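NADPH-ferredoxin reductase FprA (Mycobacterium tuberculosis, PDB 1LQT) probably transfers electrons between NADPH and ferredoxin through its bound FAD, and may supply electrons to cytochrome P450 systems. Local coordinates at residues F78-V88 with W409-S420; A106-E117 with R320-P328. All coordinates share one frame; numbering follows the deposited sequence.

Interaction 1 of 2, residues F78-V88 with W409-S420; sequences FFGNVVVGEHV and WLAARQPKLVTS. With FAD (flavin-adenine dinucleotide), chain H; ACT (acetate ion), chain F.
Leu410 sets its CD1 methyl squarely over the Phe79 ring, 3.7 Å from the ring centroid and 5° off the normal, a CH-pi contact in which the side chains cross at about a right angle. Leu417 lies beside Phe79, pointing the same way, with CD2 4.0 Å from Phe79 CD1. One residue earlier on helix 402-413, Trp409 takes Val88 CG1 over the face of its six-membered ring, 3.5 Å from CZ2 and offset toward the rim. The polar half is built on two amides. Gln414, its chain turned about CB-CG (chi2 48°), brings NE2 to Asn81 O at 2.8 Å, nearly along the C=O axis, while the same amide lies over the rim of one face of the His87 ring. The Asn81 amide, its plane turned 25° from that of Gln414, gives ND2 to Lys416 O at 2.9 Å, almost straight and from above the carbonyl plane. Val83 N holds the His87 ring from its edge through ND1. Arg413 NH1 reaches His87 O at 3.0 Å within the guanidinium plane and also pairs with Glu92. Gly80 and Val418 form an antiparallel hydrogen-bonded pair that adds strand 418-419 to the edge of the FAD-domain sheet. Side-chain amides thus bond to backbone carbonyls beside the Gly80-Val418 pair, tying the C-terminal region to the chain leading to Val84, whose backbone N and O bind the FAD adenine.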
loop_
_atom_site.group_PDB
_atom_site.type_symbol
_atom_site.label_atom_id
_atom_site.label_comp_id
_atom_site.label_asym_id
_atom_site.label_seq_id
_atom_site.Cartn_x
_atom_site.Cartn_y
_atom_site.Cartn_z
ATOM N N PHE A 78 14.386 14.705 7.972
ATOM C CA PHE A 78 13.074 14.095 8.115
ATOM C C PHE A 78 12.268 14.792 9.198
ATOM O O PHE A 78 12.780 15.069 10.270
ATOM C CB PHE A 78 13.253 12.639 8.519
ATOM C CG PHE A 78 11.964 11.880 8.798
ATOM C CD1 PHE A 78 11.197 11.390 7.765
ATOM C CD2 PHE A 78 11.566 11.591 10.095
ATOM C CE1 PHE A 78 10.064 10.659 8.039
ATOM C CE2 PHE A 78 10.435 10.860 10.365
ATOM C CZ PHE A 78 9.672 10.392 9.345
ATOM N N PHE A 79 11.010 15.053 8.912
ATOM C CA PHE A 79 10.080 15.623 9.858
ATOM C C PHE A 79 8.805 14.784 9.821
ATOM O O PHE A 79 7.958 14.950 8.939
ATOM C CB PHE A 79 9.755 17.062 9.506
ATOM C CG PHE A 79 10.952 17.977 9.458
ATOM C CD1 PHE A 79 11.382 18.660 10.585
ATOM C CD2 PHE A 79 11.646 18.182 8.291
ATOM C CE1 PHE A 79 12.448 19.546 10.531
ATOM C CE2 PHE A 79 12.741 19.060 8.255
ATOM C CZ PHE A 79 13.125 19.717 9.375
ATOM N N GLY A 80 8.699 13.889 10.784
ATOM C CA GLY A 80 7.527 13.049 10.920
ATOM C C GLY A 80 6.455 13.673 11.776
ATOM O O GLY A 80 6.671 14.667 12.460
ATOM N N ASN A 81 5.272 13.090 11.718
ATOM C CA ASN A 81 4.063 13.607 12.375
ATOM C C ASN A 81 3.685 14.981 11.842
ATOM O O ASN A 81 3.154 15.796 12.573
ATOM C CB ASN A 81 4.206 13.608 13.903
ATOM C CG ASN A 81 2.899 13.760 14.633
ATOM O OD1 ASN A 81 1.843 13.320 14.175
ATOM N ND2 ASN A 81 2.962 14.378 15.806
ATOM N N VAL A 82 3.973 15.232 10.566
ATOM C CA VAL A 82 3.609 16.484 9.895
ATOM C C VAL A 82 2.659 16.096 8.774
ATOM O O VAL A 82 3.043 15.441 7.805
ATOM C CB VAL A 82 4.851 17.218 9.363
ATOM C CG1 VAL A 82 4.438 18.445 8.564
ATOM C CG2 VAL A 82 5.749 17.609 10.500
ATOM N N VAL A 83 1.405 16.520 8.906
ATOM C CA VAL A 83 0.372 16.148 7.967
ATOM C C VAL A 83 0.151 17.310 7.014
ATOM O O VAL A 83 -0.350 18.369 7.392
ATOM C CB VAL A 83 -0.923 15.815 8.711
ATOM C CG1 VAL A 83 -2.010 15.387 7.739
ATOM C CG2 VAL A 83 -0.693 14.747 9.772
ATOM N N VAL A 84 0.561 17.137 5.772
ATOM C CA VAL A 84 0.398 18.193 4.799
ATOM C C VAL A 84 -1.073 18.229 4.426
ATOM O O VAL A 84 -1.687 17.201 4.115
ATOM C CB VAL A 84 1.333 18.008 3.611
ATOM C CG1 VAL A 84 1.095 19.073 2.581
ATOM C CG2 VAL A 84 2.791 18.032 4.071
ATOM N N GLY A 85 -1.642 19.423 4.474
ATOM C CA GLY A 85 -3.055 19.658 4.376
ATOM C C GLY A 85 -3.662 19.961 5.737
ATOM O O GLY A 85 -4.801 20.443 5.811
ATOM N N GLU A 86 -2.927 19.688 6.820
ATOM C CA GLU A 86 -3.363 19.958 8.171
ATOM C C GLU A 86 -2.414 20.950 8.861
ATOM O O GLU A 86 -2.765 22.087 9.115
ATOM C CB GLU A 86 -3.483 18.683 9.013
ATOM C CG GLU A 86 -3.951 18.929 10.421
ATOM C CD GLU A 86 -4.099 17.650 11.225
ATOM O OE1 GLU A 86 -4.105 16.554 10.609
ATOM O OE2 GLU A 86 -4.195 17.741 12.476
ATOM N N HIS A 87 -1.186 20.528 9.150
ATOM C CA HIS A 87 -0.229 21.391 9.846
ATOM C C HIS A 87 0.359 22.465 8.955
ATOM O O HIS A 87 0.627 23.569 9.419
ATOM C CB HIS A 87 0.889 20.535 10.437
ATOM C CG HIS A 87 0.375 19.540 11.412
ATOM N ND1 HIS A 87 0.276 18.196 11.121
ATOM C CD2 HIS A 87 -0.116 19.707 12.657
ATOM C CE1 HIS A 87 -0.310 17.597 12.140
ATOM N NE2 HIS A 87 -0.544 18.490 13.086
ATOM N N VAL A 88 0.636 22.089 7.722
ATOM C CA VAL A 88 1.151 22.989 6.694
ATOM C C VAL A 88 0.404 22.692 5.413
ATOM O O VAL A 88 -0.088 21.573 5.225
ATOM C CB VAL A 88 2.682 22.847 6.473
ATOM C CG1 VAL A 88 3.440 23.138 7.786
ATOM C CG2 VAL A 88 3.037 21.481 5.928
ATOM N N TRP A 409 9.518 27.118 11.298
ATOM C CA TRP A 409 8.153 27.194 10.845
ATOM C C TRP A 409 7.492 25.834 11.073
ATOM O O TRP A 409 6.402 25.773 11.583
ATOM C CB TRP A 409 8.112 27.595 9.380
ATOM C CG TRP A 409 6.817 27.443 8.697
ATOM C CD1 TRP A 409 5.673 28.159 8.900
ATOM C CD2 TRP A 409 6.534 26.553 7.651
ATOM N NE1 TRP A 409 4.675 27.734 8.062
ATOM C CE2 TRP A 409 5.187 26.767 7.251
ATOM C CE3 TRP A 409 7.280 25.586 6.985
ATOM C CZ2 TRP A 409 4.601 26.059 6.246
ATOM C CZ3 TRP A 409 6.677 24.883 5.985
ATOM C CH2 TRP A 409 5.351 25.126 5.618
ATOM N N LEU A 410 8.155 24.747 10.700
ATOM C CA LEU A 410 7.584 23.415 10.908
ATOM C C LEU A 410 7.339 23.161 12.368
ATOM O O LEU A 410 6.301 22.628 12.740
ATOM C CB LEU A 410 8.494 22.350 10.322
ATOM C CG LEU A 410 8.516 22.299 8.800
ATOM C CD1 LEU A 410 9.676 21.486 8.310
ATOM C CD2 LEU A 410 7.234 21.771 8.216
ATOM N N ALA A 411 8.281 23.569 13.227
ATOM C CA ALA A 411 8.111 23.370 14.660
ATOM C C ALA A 411 7.000 24.230 15.234
ATOM O O ALA A 411 6.318 23.788 16.168
ATOM C CB ALA A 411 9.395 23.660 15.383
ATOM N N ALA A 412 6.788 25.428 14.674
ATOM C CA ALA A 412 5.671 26.268 15.122
ATOM C C ALA A 412 4.351 25.604 14.781
ATOM O O ALA A 412 3.436 25.603 15.575
ATOM C CB ALA A 412 5.754 27.642 14.463
ATOM N N ARG A 413 4.266 25.038 13.585
ATOM C CA ARG A 413 3.053 24.412 13.104
ATOM C C ARG A 413 2.803 23.050 13.727
ATOM O O ARG A 413 1.661 22.654 13.859
ATOM C CB ARG A 413 3.137 24.276 11.602
ATOM C CG ARG A 413 3.037 25.618 10.882
ATOM C CD ARG A 413 1.736 26.346 11.150
ATOM N NE ARG A 413 1.638 27.508 10.267
ATOM C CZ ARG A 413 1.323 27.468 8.994
ATOM N NH1 ARG A 413 0.949 26.342 8.406
ATOM N NH2 ARG A 413 1.410 28.572 8.288
ATOM N N GLN A 414 3.862 22.348 14.100
ATOM C CA GLN A 414 3.744 21.007 14.677
ATOM C C GLN A 414 4.805 20.843 15.735
ATOM O O GLN A 414 5.883 20.327 15.486
ATOM C CB GLN A 414 3.898 19.937 13.589
ATOM C CG GLN A 414 3.876 18.497 14.104
ATOM C CD GLN A 414 2.758 18.180 15.055
ATOM O OE1 GLN A 414 2.677 18.750 16.140
ATOM N NE2 GLN A 414 1.901 17.259 14.659
ATOM N N PRO A 415 4.497 21.283 16.942
ATOM C CA PRO A 415 5.447 21.158 18.058
ATOM C C PRO A 415 5.789 19.702 18.373
ATOM O O PRO A 415 6.814 19.468 19.016
ATOM C CB PRO A 415 4.712 21.829 19.217
ATOM C CG PRO A 415 3.767 22.775 18.583
ATOM C CD PRO A 415 3.305 22.064 17.315
ATOM N N LYS A 416 4.973 18.767 17.915
ATOM C CA LYS A 416 5.196 17.355 18.167
ATOM C C LYS A 416 5.761 16.654 16.942
ATOM O O LYS A 416 5.535 15.468 16.741
ATOM C CB LYS A 416 3.902 16.706 18.623
ATOM C CG LYS A 416 3.356 17.293 19.936
ATOM C CD LYS A 416 2.198 16.512 20.474
ATOM C CE LYS A 416 1.582 17.185 21.688
ATOM N NZ LYS A 416 0.291 16.493 22.018
ATOM N N LEU A 417 6.526 17.356 16.128
ATOM C CA LEU A 417 7.161 16.705 14.981
ATOM C C LEU A 417 8.240 15.752 15.488
ATOM O O LEU A 417 8.774 15.886 16.581
ATOM C CB LEU A 417 7.641 17.703 13.931
ATOM C CG LEU A 417 8.774 18.646 14.336
ATOM C CD1 LEU A 417 10.143 17.974 14.361
ATOM C CD2 LEU A 417 8.755 19.849 13.393
ATOM N N VAL A 418 8.529 14.772 14.651
ATOM C CA VAL A 418 9.465 13.700 14.929
ATOM C C VAL A 418 10.661 13.801 13.999
ATOM O O VAL A 418 10.542 13.583 12.810
ATOM C CB VAL A 418 8.755 12.333 14.798
ATOM C CG1 VAL A 418 9.749 11.198 15.023
ATOM C CG2 VAL A 418 7.629 12.257 15.792
ATOM N N THR A 419 11.835 14.149 14.525
ATOM C CA THR A 419 13.025 14.256 13.686
ATOM C C THR A 419 13.583 12.863 13.442
ATOM O O THR A 419 13.149 11.893 14.045
ATOM C CB THR A 419 14.105 15.060 14.364
ATOM O OG1 THR A 419 14.374 14.410 15.600
ATOM C CG2 THR A 419 13.676 16.494 14.648
ATOM N N SER A 420 14.584 12.783 12.587
ATOM C CA SER A 420 15.236 11.514 12.323
ATOM C C SER A 420 15.754 10.874 13.595
ATOM O O SER A 420 15.591 9.701 13.811
ATOM C CB SER A 420 16.416 11.713 11.392
ATOM O OG SER A 420 15.990 12.031 10.131
HETATM P PA FAD H . 3.503 4.749 0.048
HETATM O O1A FAD H . 2.076 4.550 0.364
HETATM O O2A FAD H . 4.478 3.656 0.292
HETATM O O5B FAD H . 4.036 6.020 0.859
HETATM C C5B FAD H . 3.219 7.192 0.970
HETATM C C4B FAD H . 3.693 7.932 2.215
HETATM O O4B FAD H . 3.104 9.230 2.179
HETATM C C3B FAD H . 3.260 7.281 3.533
HETATM O O3B FAD H . 4.325 7.170 4.449
HETATM C C2B FAD H . 2.165 8.196 4.012
HETATM O O2B FAD H . 1.928 8.195 5.401
HETATM C C1B FAD H . 2.642 9.552 3.476
HETATM N N9A FAD H . 1.599 10.561 3.350
HETATM C C8A FAD H . 0.376 10.394 2.761
HETATM N N7A FAD H . -0.346 11.507 2.788
HETATM C C5A FAD H . 0.441 12.423 3.460
HETATM C C6A FAD H . 0.214 13.756 3.807
HETATM N N6A FAD H . -0.877 14.432 3.483
HETATM N N1A FAD H . 1.216 14.397 4.470
HETATM C C2A FAD H . 2.367 13.730 4.757
HETATM N N3A FAD H . 2.650 12.457 4.450
HETATM C C4A FAD H . 1.654 11.846 3.801
HETATM N N1 FAD H . 5.628 -4.210 -3.144
HETATM C C2 FAD H . 6.640 -5.122 -3.173
HETATM O O2 FAD H . 7.611 -4.961 -3.889
HETATM N N3 FAD H . 6.537 -6.260 -2.389
HETATM C C4 FAD H . 5.517 -6.494 -1.514
HETATM O O4 FAD H . 5.503 -7.525 -0.805
HETATM C C4X FAD H . 4.507 -5.528 -1.451
HETATM N N5 FAD H . 3.454 -5.676 -0.576
HETATM C C5X FAD H . 2.451 -4.741 -0.554
HETATM C C6 FAD H . 1.384 -4.898 0.296
HETATM C C7 FAD H . 0.312 -4.024 0.302
HETATM C C7M FAD H . -0.827 -4.226 1.263
HETATM C C8 FAD H . 0.347 -2.928 -0.569
HETATM C C8M FAD H . -0.801 -1.957 -0.623
HETATM C C9 FAD H . 1.433 -2.740 -1.421
HETATM C C9A FAD H . 2.494 -3.635 -1.428
HETATM N N10 FAD H . 3.583 -3.478 -2.292
HETATM C C10 FAD H . 4.597 -4.403 -2.288
HETATM C "C1'" FAD H . 3.707 -2.297 -3.195
HETATM C "C2'" FAD H . 4.414 -1.135 -2.501
HETATM O "O2'" FAD H . 3.852 -0.981 -1.222
HETATM C "C3'" FAD H . 4.227 0.152 -3.326
HETATM O "O3'" FAD H . 4.821 0.018 -4.613
HETATM C "C4'" FAD H . 4.904 1.399 -2.755
HETATM O "O4'" FAD H . 4.884 1.397 -1.330
HETATM C "C5'" FAD H . 4.228 2.664 -3.284
HETATM O "O5'" FAD H . 5.069 3.743 -2.857
HETATM P P FAD H . 4.585 5.242 -2.672
HETATM O O1P FAD H . 5.808 5.962 -2.250
HETATM O O2P FAD H . 3.839 5.768 -3.855
HETATM O O3P FAD H . 3.513 5.218 -1.503
HETATM C C ACT F . 15.153 8.594 8.619
HETATM O O ACT F . 15.760 9.393 9.352
HETATM O OXT ACT F . 15.704 7.490 8.490
HETATM C CH3 ACT F . 13.854 8.911 7.924
HETATM O O HOH W 1 15.505 15.115 11.014
HETATM O O HOH W 2 16.962 14.570 9.902
#

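Interaction 2 of 2, residues A106-E117 with R320-P328; sequences AQSDRMLNIPGE and RSVGYRGVP. With ODP (4-oxo-nicotinamide-adenine dinucleotide phosphate), chain I; ACT (acetate ion), chain C.
Asp109 OD1 is gripped by two nitrogens of Arg320, NH2 at 2.7 Å and NE at 3.0 Å, a side-on salt bridge converging on one oxygen. Both donors reach OD1 from the same face of the carboxylate, whose plane is turned 53° from the guanidinium. Asp109 CG sits between its backbone N and carbonyl carbon (chi1 63°), which brings the carboxylate back to Arg320 although CB points away. Glu117 OE2 lies over a guanidinium face, 3.3 Å from Arg320 NE; no N-H points at it, so this second salt bridge is charge attraction alone. The same OE2 accepts from Leu112 N at 2.7 Å, which ties the carboxylate back to the chain just before the type II turn Ile114 to Glu117. Arg110 bends at chi3 (69°) so that NH1 meets Val322 O at 2.9 Å in the guanidinium plane and also donates to the adenine N7A of the bound 4-oxo-NADP. Val322 CG1 packs on that adenine, 3.4 Å from C4A. A classic beta bulge sets Gln107 and Ser108 together opposite Arg325, with Ser108 and Arg325 joined by two backbone bonds; the guanidinium of Arg325 pairs with Asp336. Strand 324-325 follows strand 317-320 of the parallel sheet, where Arg320 touches Ser122 and Ala124 of strand 122-124; Asp109 and Tyr324 rest on helix 125-132, and Leu112 reaches Pro275 of strand 273-279.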
loop_
_atom_site.group_PDB
_atom_site.type_symbol
_atom_site.label_atom_id
_atom_site.label_comp_id
_atom_site.label_asym_id
_atom_site.label_seq_id
_atom_site.Cartn_x
_atom_site.Cartn_y
_atom_site.Cartn_z
ATOM N N ALA A 106 -1.511 6.189 -1.888
ATOM C CA ALA A 106 -2.944 5.998 -1.998
ATOM C C ALA A 106 -3.425 5.601 -0.614
ATOM O O ALA A 106 -3.247 4.457 -0.172
ATOM C CB ALA A 106 -3.251 4.912 -3.049
ATOM N N GLN A 107 -4.015 6.547 0.104
ATOM C CA GLN A 107 -4.314 6.365 1.526
ATOM C C GLN A 107 -5.684 5.799 1.846
ATOM O O GLN A 107 -5.944 5.479 3.000
ATOM C CB GLN A 107 -4.101 7.680 2.260
ATOM C CG GLN A 107 -2.680 8.192 2.252
ATOM C CD GLN A 107 -1.692 7.180 2.779
ATOM O OE1 GLN A 107 -1.881 6.658 3.884
ATOM N NE2 GLN A 107 -0.672 6.889 2.012
ATOM N N SER A 108 -6.533 5.637 0.840
ATOM C CA SER A 108 -7.870 5.109 1.048
ATOM C C SER A 108 -8.080 3.901 0.143
ATOM O O SER A 108 -7.157 3.330 -0.394
ATOM C CB SER A 108 -8.896 6.214 0.828
ATOM O OG SER A 108 -10.192 5.814 1.207
ATOM N N ASP A 109 -9.340 3.503 0.024
ATOM C CA ASP A 109 -9.723 2.264 -0.650
ATOM C C ASP A 109 -10.733 2.517 -1.752
ATOM O O ASP A 109 -11.553 3.427 -1.698
ATOM C CB ASP A 109 -10.379 1.263 0.318
ATOM C CG ASP A 109 -11.672 1.757 0.901
ATOM O OD1 ASP A 109 -12.750 1.309 0.486
ATOM O OD2 ASP A 109 -11.611 2.633 1.786
ATOM N N ARG A 110 -10.703 1.640 -2.743
ATOM C CA ARG A 110 -11.790 1.535 -3.715
ATOM C C ARG A 110 -12.935 0.736 -3.096
ATOM O O ARG A 110 -12.755 -0.290 -2.429
ATOM C CB ARG A 110 -11.319 0.863 -4.976
ATOM C CG ARG A 110 -10.319 1.670 -5.771
ATOM C CD ARG A 110 -10.034 1.119 -7.138
ATOM N NE ARG A 110 -11.190 1.259 -8.023
ATOM C CZ ARG A 110 -12.012 0.286 -8.395
ATOM N NH1 ARG A 110 -11.924 -0.931 -7.918
ATOM N NH2 ARG A 110 -13.000 0.575 -9.232
ATOM N N MET A 111 -14.132 1.205 -3.371
ATOM C CA MET A 111 -15.365 0.575 -2.928
ATOM C C MET A 111 -15.983 -0.288 -4.004
ATOM O O MET A 111 -15.733 -0.089 -5.184
ATOM C CB MET A 111 -16.332 1.631 -2.406
ATOM C CG MET A 111 -15.817 2.254 -1.138
ATOM S SD MET A 111 -16.920 3.532 -0.518
ATOM C CE MET A 111 -18.412 2.676 -0.322
ATOM N N LEU A 112 -16.795 -1.243 -3.547
ATOM C CA LEU A 112 -17.581 -2.074 -4.444
ATOM C C LEU A 112 -18.841 -1.377 -4.952
ATOM O O LEU A 112 -19.358 -1.714 -6.010
ATOM C CB LEU A 112 -18.016 -3.339 -3.702
ATOM C CG LEU A 112 -16.893 -4.234 -3.211
ATOM C CD1 LEU A 112 -17.449 -5.274 -2.269
ATOM C CD2 LEU A 112 -16.164 -4.863 -4.343
ATOM N N ASN A 113 -19.365 -0.467 -4.144
ATOM C CA ASN A 113 -20.631 0.196 -4.438
ATOM C C ASN A 113 -21.793 -0.788 -4.585
ATOM O O ASN A 113 -22.499 -0.803 -5.581
ATOM C CB ASN A 113 -20.515 1.116 -5.637
ATOM C CG ASN A 113 -19.420 2.113 -5.474
ATOM O OD1 ASN A 113 -19.309 2.772 -4.435
ATOM N ND2 ASN A 113 -18.550 2.179 -6.462
ATOM N N ILE A 114 -21.986 -1.598 -3.543
ATOM C CA ILE A 114 -23.082 -2.554 -3.500
ATOM C C ILE A 114 -23.815 -2.410 -2.174
ATOM O O ILE A 114 -23.253 -1.946 -1.187
ATOM C CB ILE A 114 -22.580 -4.002 -3.701
ATOM C CG1 ILE A 114 -21.690 -4.489 -2.546
ATOM C CG2 ILE A 114 -21.954 -4.187 -5.044
ATOM C CD1 ILE A 114 -21.288 -5.920 -2.685
ATOM N N PRO A 115 -25.080 -2.818 -2.142
ATOM C CA PRO A 115 -25.844 -2.734 -0.905
ATOM C C PRO A 115 -25.216 -3.598 0.166
ATOM O O PRO A 115 -24.751 -4.701 -0.108
ATOM C CB PRO A 115 -27.241 -3.237 -1.300
ATOM C CG PRO A 115 -27.305 -3.094 -2.771
ATOM C CD PRO A 115 -25.907 -3.274 -3.269
ATOM N N GLY A 116 -25.201 -3.082 1.387
ATOM C CA GLY A 116 -24.652 -3.780 2.522
ATOM C C GLY A 116 -23.181 -3.567 2.761
ATOM O O GLY A 116 -22.647 -4.068 3.740
ATOM N N GLU A 117 -22.502 -2.843 1.874
ATOM C CA GLU A 117 -21.075 -2.660 1.993
ATOM C C GLU A 117 -20.656 -1.973 3.294
ATOM O O GLU A 117 -19.540 -2.165 3.738
ATOM C CB GLU A 117 -20.582 -1.889 0.788
ATOM C CG GLU A 117 -19.081 -1.730 0.702
ATOM C CD GLU A 117 -18.619 -1.200 -0.641
ATOM O OE1 GLU A 117 -19.430 -0.569 -1.389
ATOM O OE2 GLU A 117 -17.440 -1.410 -0.912
ATOM N N ARG A 320 -12.929 -6.308 1.058
ATOM C CA ARG A 320 -12.781 -5.920 -0.340
ATOM C C ARG A 320 -11.324 -5.550 -0.593
ATOM O O ARG A 320 -10.803 -4.617 0.005
ATOM C CB ARG A 320 -13.741 -4.808 -0.754
ATOM C CG ARG A 320 -13.555 -3.476 -0.040
ATOM C CD ARG A 320 -14.531 -2.424 -0.502
ATOM N NE ARG A 320 -14.381 -1.192 0.246
ATOM C CZ ARG A 320 -14.954 -0.959 1.408
ATOM N NH1 ARG A 320 -15.708 -1.852 2.038
ATOM N NH2 ARG A 320 -14.776 0.216 1.984
ATOM N N SER A 321 -10.676 -6.296 -1.473
ATOM C CA SER A 321 -9.313 -6.005 -1.912
ATOM C C SER A 321 -9.359 -5.657 -3.384
ATOM O O SER A 321 -8.828 -6.357 -4.233
ATOM C CB SER A 321 -8.369 -7.167 -1.583
ATOM O OG SER A 321 -7.036 -6.755 -1.799
ATOM N N VAL A 322 -10.031 -4.555 -3.662
ATOM C CA VAL A 322 -10.286 -4.140 -5.029
ATOM C C VAL A 322 -9.508 -2.899 -5.392
ATOM O O VAL A 322 -9.863 -2.177 -6.325
ATOM C CB VAL A 322 -11.775 -4.084 -5.376
ATOM C CG1 VAL A 322 -12.393 -5.443 -5.177
ATOM C CG2 VAL A 322 -12.542 -3.028 -4.568
ATOM N N GLY A 323 -8.432 -2.669 -4.661
ATOM C CA GLY A 323 -7.497 -1.589 -4.924
ATOM C C GLY A 323 -7.488 -0.543 -3.850
ATOM O O GLY A 323 -8.494 -0.256 -3.209
ATOM N N TYR A 324 -6.301 0.006 -3.653
ATOM C CA TYR A 324 -6.122 1.221 -2.862
ATOM C C TYR A 324 -6.600 2.412 -3.734
ATOM O O TYR A 324 -6.858 2.250 -4.911
ATOM C CB TYR A 324 -4.663 1.372 -2.434
ATOM C CG TYR A 324 -4.291 0.509 -1.237
ATOM C CD1 TYR A 324 -4.530 -0.865 -1.179
ATOM C CD2 TYR A 324 -3.661 1.085 -0.150
ATOM C CE1 TYR A 324 -4.198 -1.606 -0.048
ATOM C CE2 TYR A 324 -3.309 0.344 0.989
ATOM C CZ TYR A 324 -3.593 -0.984 1.039
ATOM O OH TYR A 324 -3.287 -1.756 2.129
ATOM N N ARG A 325 -6.656 3.598 -3.146
ATOM C CA ARG A 325 -7.182 4.773 -3.801
ATOM C C ARG A 325 -6.578 6.022 -3.188
ATOM O O ARG A 325 -6.515 6.158 -1.985
ATOM C CB ARG A 325 -8.714 4.797 -3.675
ATOM C CG ARG A 325 -9.384 5.951 -4.354
ATOM C CD ARG A 325 -10.890 5.789 -4.357
ATOM N NE ARG A 325 -11.566 7.054 -4.582
ATOM C CZ ARG A 325 -11.597 7.707 -5.731
ATOM N NH1 ARG A 325 -11.065 7.193 -6.838
ATOM N NH2 ARG A 325 -12.167 8.903 -5.757
ATOM N N GLY A 326 -6.189 6.958 -4.039
ATOM C CA GLY A 326 -5.685 8.233 -3.575
ATOM C C GLY A 326 -6.766 9.057 -2.910
ATOM O O GLY A 326 -7.956 8.887 -3.162
ATOM N N VAL A 327 -6.317 9.996 -2.090
ATOM C CA VAL A 327 -7.156 10.930 -1.398
ATOM C C VAL A 327 -6.750 12.329 -1.867
ATOM O O VAL A 327 -5.579 12.601 -1.975
ATOM C CB VAL A 327 -6.942 10.786 0.126
ATOM C CG1 VAL A 327 -7.658 11.842 0.920
ATOM C CG2 VAL A 327 -7.345 9.369 0.577
ATOM N N PRO A 328 -7.701 13.220 -2.125
ATOM C CA PRO A 328 -7.338 14.584 -2.514
ATOM C C PRO A 328 -6.551 15.283 -1.412
ATOM O O PRO A 328 -6.820 15.125 -0.227
ATOM C CB PRO A 328 -8.682 15.281 -2.712
ATOM C CG PRO A 328 -9.728 14.280 -2.511
ATOM C CD PRO A 328 -9.155 13.014 -2.063
HETATM O O1X ODP I . -10.963 -7.354 -13.104
HETATM P P2B ODP I . -9.811 -6.608 -12.502
HETATM O O2X ODP I . -8.457 -7.015 -13.045
HETATM O O3X ODP I . -9.992 -5.100 -12.536
HETATM O O2B ODP I . -9.858 -7.070 -10.956
HETATM C C2B ODP I . -9.206 -6.343 -9.919
HETATM C C3B ODP I . -7.945 -6.980 -9.382
HETATM O O3B ODP I . -8.103 -8.389 -9.299
HETATM C C1B ODP I . -10.074 -6.330 -8.714
HETATM N N9A ODP I . -11.244 -5.489 -8.754
HETATM C C8A ODP I . -11.314 -4.134 -8.960
HETATM N N7A ODP I . -12.551 -3.684 -8.865
HETATM C C5A ODP I . -13.336 -4.777 -8.580
HETATM C C4A ODP I . -12.516 -5.906 -8.522
HETATM N N3A ODP I . -12.939 -7.164 -8.245
HETATM C C2A ODP I . -14.265 -7.262 -8.042
HETATM N N1A ODP I . -15.137 -6.215 -8.067
HETATM C C6A ODP I . -14.679 -4.957 -8.338
HETATM N N6A ODP I . -15.569 -3.956 -8.284
HETATM O O4B ODP I . -9.204 -5.875 -7.694
HETATM C C4B ODP I . -7.901 -6.415 -7.962
HETATM C C5B ODP I . -6.876 -5.335 -7.782
HETATM O O5B ODP I . -5.603 -5.932 -7.871
HETATM P PA ODP I . -4.310 -5.003 -7.974
HETATM O O1A ODP I . -3.153 -5.876 -8.160
HETATM O O2A ODP I . -4.516 -3.907 -8.942
HETATM O O3 ODP I . -4.300 -4.285 -6.548
HETATM P PN ODP I . -3.806 -4.764 -5.072
HETATM O O1N ODP I . -4.090 -6.199 -4.854
HETATM O O2N ODP I . -4.378 -3.739 -4.174
HETATM O O5D ODP I . -2.238 -4.627 -5.160
HETATM C C5D ODP I . -1.664 -3.308 -5.350
HETATM C C4D ODP I . -0.253 -3.472 -5.874
HETATM O O4D ODP I . 0.649 -3.893 -4.858
HETATM C C1D ODP I . 1.340 -5.064 -5.298
HETATM C C2D ODP I . 0.477 -5.646 -6.336
HETATM O O2D ODP I . 1.052 -6.645 -7.099
HETATM C C3D ODP I . -0.159 -4.486 -7.007
HETATM O O3D ODP I . 0.715 -4.027 -8.017
HETATM N N1N ODP I . 1.801 -5.856 -4.213
HETATM C C2N ODP I . 2.896 -6.717 -4.457
HETATM C C3N ODP I . 3.103 -7.749 -3.603
HETATM C C7N ODP I . 4.293 -8.636 -3.995
HETATM N N7N ODP I . 4.518 -9.655 -3.207
HETATM O O7N ODP I . 4.931 -8.337 -5.029
HETATM C C4N ODP I . 2.278 -8.043 -2.507
HETATM O O99 ODP I . 2.434 -9.047 -1.747
HETATM C C5N ODP I . 1.134 -7.145 -2.293
HETATM C C6N ODP I . 0.910 -6.067 -3.177
HETATM C C ACT C . -15.622 -1.036 -8.140
HETATM O O ACT C . -15.188 -1.263 -9.338
HETATM O OXT ACT C . -16.684 -0.355 -7.955
HETATM C CH3 ACT C . -14.892 -1.555 -6.962
HETATM O O HOH W 3 -3.523 9.352 -0.990
HETATM O O HOH W 4 -10.478 -1.955 -2.142
HETATM O O HOH W 5 -17.013 -0.871 4.381
#

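Both contacts are partly buried: 9 of the 16 touching residues of interaction 1 are buried against 5 of 15 in interaction 2, although the centre of interaction 2 is nearer that of the chain, about 13 Å against 23 Å. They share no secondary-structure element and do not touch, their nearest atoms being about 7 Å apart. Interaction 1 extends the edge of the FAD-domain sheet and combines aromatic and aliphatic packing with amide-to-backbone bonds; interaction 2 is a separate ribbon beside the NADP-domain sheet, dominated by arginines and carboxylates. FAD runs between them, its adenosine end beside both Val84 and Gln107, its flavin end near Tyr324, whereas the modified NADP is bound at interaction 2.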